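Local coordinates for protein nonsense-mediated mRNA decay factor SMG5 (Homo sapiens, PDB 2HWY) that acts in nonsense-mediated mRNA decay, promoting UPF1 dephosphorylation and, with SMG7, probably linking UPF1 to phosphatase PP2A and to exonucleolytic mRNA degradation, at residues A[23-26]-A[27-30]; A[34-37]-A[38-42]. All blocks are in the same frame, centred on the assembly; numbering follows the deposited sequence.

Contact 1 of 2, residues A[23-26]-A[27-30]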
loop_
_atom_site.group_PDB
_atom_site.type_symbol
_atom_site.label_atom_id
_atom_site.label_comp_id
_atom_site.label_asym_id
_atom_site.label_seq_id
_atom_site.Cartn_x
_atom_site.Cartn_y
_atom_site.Cartn_z
ATOM N N ALA A 23 0.488 -7.580 6.365
ATOM C CA ALA A 23 0.017 -6.778 7.491
ATOM C C ALA A 23 -0.187 -7.608 8.748
ATOM O O ALA A 23 -0.189 -7.094 9.865
ATOM C CB ALA A 23 -1.286 -6.107 7.109
ATOM N N THR A 24 -0.406 -8.893 8.542
ATOM C CA THR A 24 -0.605 -9.852 9.623
ATOM C C THR A 24 0.704 -10.542 9.947
ATOM O O THR A 24 0.830 -11.167 11.005
ATOM C CB THR A 24 -1.692 -10.891 9.237
ATOM O OG1 THR A 24 -2.978 -10.301 9.453
ATOM C CG2 THR A 24 -1.589 -12.186 10.049
ATOM N N SER A 25 1.680 -10.421 9.041
ATOM C CA SER A 25 2.966 -11.073 9.227
ATOM C C SER A 25 3.554 -10.617 10.547
ATOM O O SER A 25 4.144 -11.424 11.271
ATOM C CB SER A 25 3.934 -10.797 8.061
ATOM O OG SER A 25 4.755 -9.667 8.277
ATOM N N GLY A 26 3.361 -9.340 10.882
ATOM C CA GLY A 26 4.056 -8.741 12.027
ATOM C C GLY A 26 5.532 -8.483 11.737
ATOM O O GLY A 26 6.285 -8.146 12.642
ATOM N N ARG A 27 5.943 -8.636 10.476
ATOM C CA ARG A 27 7.315 -8.341 10.041
ATOM C C ARG A 27 7.366 -6.967 9.370
ATOM O O ARG A 27 8.441 -6.456 9.077
ATOM C CB ARG A 27 7.831 -9.404 9.051
ATOM C CG ARG A 27 7.425 -10.850 9.361
ATOM C CD ARG A 27 8.468 -11.636 10.128
ATOM N NE ARG A 27 9.383 -12.354 9.243
ATOM C CZ ARG A 27 9.054 -13.405 8.486
ATOM N NH1 ARG A 27 7.807 -13.888 8.465
ATOM N NH2 ARG A 27 9.983 -13.971 7.718
ATOM N N PHE A 28 6.195 -6.384 9.113
ATOM C CA PHE A 28 6.101 -5.049 8.540
ATOM C C PHE A 28 5.062 -4.195 9.266
ATOM O O PHE A 28 4.143 -4.709 9.912
ATOM C CB PHE A 28 5.742 -5.149 7.064
ATOM C CG PHE A 28 6.704 -5.968 6.273
ATOM C CD1 PHE A 28 6.374 -7.262 5.865
ATOM C CD2 PHE A 28 7.962 -5.468 5.946
ATOM C CE1 PHE A 28 7.285 -8.041 5.120
ATOM C CE2 PHE A 28 8.881 -6.252 5.206
ATOM C CZ PHE A 28 8.532 -7.534 4.791
ATOM N N ILE A 29 5.250 -2.885 9.157
ATOM C CA ILE A 29 4.232 -1.892 9.483
ATOM C C ILE A 29 3.635 -1.441 8.163
ATOM O O ILE A 29 4.367 -0.992 7.285
ATOM C CB ILE A 29 4.853 -0.650 10.182
ATOM C CG1 ILE A 29 5.112 -0.927 11.661
ATOM C CG2 ILE A 29 3.951 0.565 10.035
ATOM C CD1 ILE A 29 5.896 0.175 12.350
ATOM N N VAL A 30 2.315 -1.543 8.027
ATOM C CA VAL A 30 1.646 -1.107 6.804
ATOM C C VAL A 30 1.096 0.315 6.966
ATOM O O VAL A 30 0.075 0.531 7.622
ATOM C CB VAL A 30 0.529 -2.069 6.383
ATOM C CG1 VAL A 30 -0.297 -1.447 5.275
ATOM C CG2 VAL A 30 1.096 -3.392 5.907
#
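S25 and R27 meet at the turn that ends helix 16-25 and leads into strand 29-32 of the PIN domain. The turn completes a beta-alpha-beta crossover, since strand 29-32 runs parallel to its sheet neighbour, strand 4-7. G26 is the first residue to leave helical geometry. Its positive phi, 74°, swings the chain round and back toward the sheet.

The polar part centres on one hydroxyl. S25 OG accepts the backbone N-H of R27, with OG to N at 2.7 Å and an N-H...O angle of 157°. The same OG is hydrogen-bonded to L22 O, so the hydroxyl joins the last helical turn to the loop. Replacing S25 by an alanine removes the hydroxyl, and is likely to leave R27 N without this acceptor and L22 O without its hydroxyl mate, and the turn less firmly tied to the helix end.

The hydroxyl also has carbon neighbours. The R27 side chain starts out beside its own backbone N (chi1 -39°), which brings CG up alongside S25 OG. Beyond CG the arginine bends at its next two torsions. The F28 ring brings CD1 to 3.8 Å from S25 OG, an oblique approach. R27 CB lies 4.1 Å above one face of the F28 ring, displaced toward the rim. F28 also meets the ring of W160, and S25 and R27 touch the same tryptophan.

The apolar part lies deeper, where helix and strand come together. A23 and V30 are both buried, with CA atoms 5.9 Å apart. V30 holds CG1 anti to its backbone N. Its other methyl, CG2, therefore faces the helix and packs against A23 CB at 3.8 Å.

Contact 2 of 2, residues A[34-37]-A[38-42]; sequences RTVI and DGLDL
R34 and D38 stand one helical turn apart at the start of helix 34-43, in the PIN domain, and form an i to i+4 salt bridge. R34 NH1 reaches D38 OD1 at 2.9 Å. The carboxylate oxygen comes in at the edge of the guanidinium, near its plane, while the two groups are turned 56° apart. The arginine begins with CG anti to its backbone N (chi1 -179°) and then bends twice, which folds NH1 back to the aspartate. R34 NE is hydrogen-bonded to Q71 O, just past strand 68-70, and NH2 is also satisfied.

The backbone acceptors follow the alpha-helical i to i+4 pattern. R34 O receives D38 N at 2.9 Å. T35 O receives G39 N at 3.1 Å. V36 O receives L40 N at 2.8 Å. I37 O accepts D41 N at 3.1 Å, and a second, weak bond from L40 N. D38 O in turn receives L42 N.

V36 and L40 lie side by side, with CG1 and CD1 4.2 Å apart, and both pack on helix 9-14. The helix is thus amphipathic: the charged pair probably steadies the first turn, and R34 also ties it to Q71, just past strand 68-70, while the aliphatic face joins the interior.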
loop_
_atom_site.group_PDB
_atom_site.type_symbol
_atom_site.label_atom_id
_atom_site.label_comp_id
_atom_site.label_asym_id
_atom_site.label_seq_id
_atom_site.Cartn_x
_atom_site.Cartn_y
_atom_site.Cartn_z
ATOM N N ARG A 34 -2.924 8.642 3.248
ATOM C CA ARG A 34 -4.196 9.394 3.197
ATOM C C ARG A 34 -4.813 9.527 1.813
ATOM O O ARG A 34 -6.025 9.553 1.675
ATOM C CB ARG A 34 -4.010 10.816 3.763
ATOM C CG ARG A 34 -5.301 11.683 3.764
ATOM C CD ARG A 34 -5.635 12.217 5.148
ATOM N NE ARG A 34 -5.639 11.102 6.080
ATOM C CZ ARG A 34 -6.607 10.200 6.170
ATOM N NH1 ARG A 34 -7.706 10.296 5.429
ATOM N NH2 ARG A 34 -6.484 9.197 7.027
ATOM N N THR A 35 -3.970 9.657 0.801
ATOM C CA THR A 35 -4.424 9.816 -0.567
ATOM C C THR A 35 -5.023 8.508 -1.078
ATOM O O THR A 35 -5.902 8.522 -1.944
ATOM C CB THR A 35 -3.268 10.289 -1.474
ATOM O OG1 THR A 35 -3.799 10.797 -2.702
ATOM C CG2 THR A 35 -2.258 9.164 -1.760
ATOM N N VAL A 36 -4.551 7.391 -0.512
ATOM C CA VAL A 36 -5.033 6.056 -0.829
ATOM C C VAL A 36 -6.347 5.812 -0.082
ATOM O O VAL A 36 -7.364 5.495 -0.686
ATOM C CB VAL A 36 -3.969 4.979 -0.455
ATOM C CG1 VAL A 36 -4.455 3.592 -0.816
ATOM C CG2 VAL A 36 -2.659 5.265 -1.159
ATOM N N ILE A 37 -6.314 5.971 1.233
ATOM C CA ILE A 37 -7.507 5.875 2.067
ATOM C C ILE A 37 -8.680 6.732 1.530
ATOM O O ILE A 37 -9.821 6.261 1.407
ATOM C CB ILE A 37 -7.121 6.256 3.517
ATOM C CG1 ILE A 37 -6.733 5.007 4.299
ATOM C CG2 ILE A 37 -8.227 6.988 4.249
ATOM C CD1 ILE A 37 -7.893 4.288 4.940
ATOM N N ASP A 38 -8.404 7.989 1.209
ATOM C CA ASP A 38 -9.429 8.866 0.638
ATOM C C ASP A 38 -9.828 8.440 -0.782
ATOM O O ASP A 38 -10.986 8.572 -1.163
ATOM C CB ASP A 38 -8.971 10.335 0.682
ATOM C CG ASP A 38 -8.863 10.866 2.108
ATOM O OD1 ASP A 38 -9.273 10.128 3.051
ATOM O OD2 ASP A 38 -8.364 12.006 2.289
ATOM N N GLY A 39 -8.871 7.927 -1.550
ATOM C CA GLY A 39 -9.154 7.339 -2.853
ATOM C C GLY A 39 -10.116 6.169 -2.743
ATOM O O GLY A 39 -11.005 5.992 -3.590
ATOM N N LEU A 40 -9.965 5.377 -1.688
ATOM C CA LEU A 40 -10.816 4.206 -1.513
ATOM C C LEU A 40 -12.235 4.593 -1.065
ATOM O O LEU A 40 -13.200 3.999 -1.552
ATOM C CB LEU A 40 -10.184 3.208 -0.546
ATOM C CG LEU A 40 -8.803 2.690 -0.953
ATOM C CD1 LEU A 40 -8.181 1.924 0.166
ATOM C CD2 LEU A 40 -8.870 1.821 -2.177
ATOM N N ASP A 41 -12.367 5.568 -0.157
ATOM C CA ASP A 41 -13.687 6.133 0.199
ATOM C C ASP A 41 -14.441 6.592 -1.062
ATOM O O ASP A 41 -15.634 6.323 -1.204
ATOM C CB ASP A 41 -13.571 7.344 1.163
ATOM C CG ASP A 41 -13.021 6.975 2.551
ATOM O OD1 ASP A 41 -13.515 5.987 3.157
ATOM O OD2 ASP A 41 -12.103 7.702 3.033
ATOM N N LEU A 42 -13.748 7.297 -1.961
ATOM C CA LEU A 42 -14.312 7.652 -3.271
ATOM C C LEU A 42 -14.772 6.408 -4.035
ATOM O O LEU A 42 -15.858 6.401 -4.614
ATOM C CB LEU A 42 -13.295 8.378 -4.161
ATOM C CG LEU A 42 -13.033 9.875 -4.038
ATOM C CD1 LEU A 42 -11.969 10.272 -5.061
ATOM C CD2 LEU A 42 -14.305 10.699 -4.227
#

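Overall arrangement
Contacts 1 and 2 follow each other along the chain, joined through strand 29-32, which contact 1 enters and helix 34-43 follows. Their centres are 21 Å apart, on opposite sides of the chain's centre. Each is partly buried and pairs an apolar inner side with a polar outer one. Contact 1 joins two different elements, a helix and a strand, by way of a turn. Contact 2 stays within a single helix. Their chemistry differs accordingly. At the turn a neutral hydroxyl holds a backbone N-H, whereas the helix relies on regular backbone bonds and a charged pair. Helix 9-14 packs on the aliphatic face of contact 2, and strand 4-7 on V30 and F28 of contact 1.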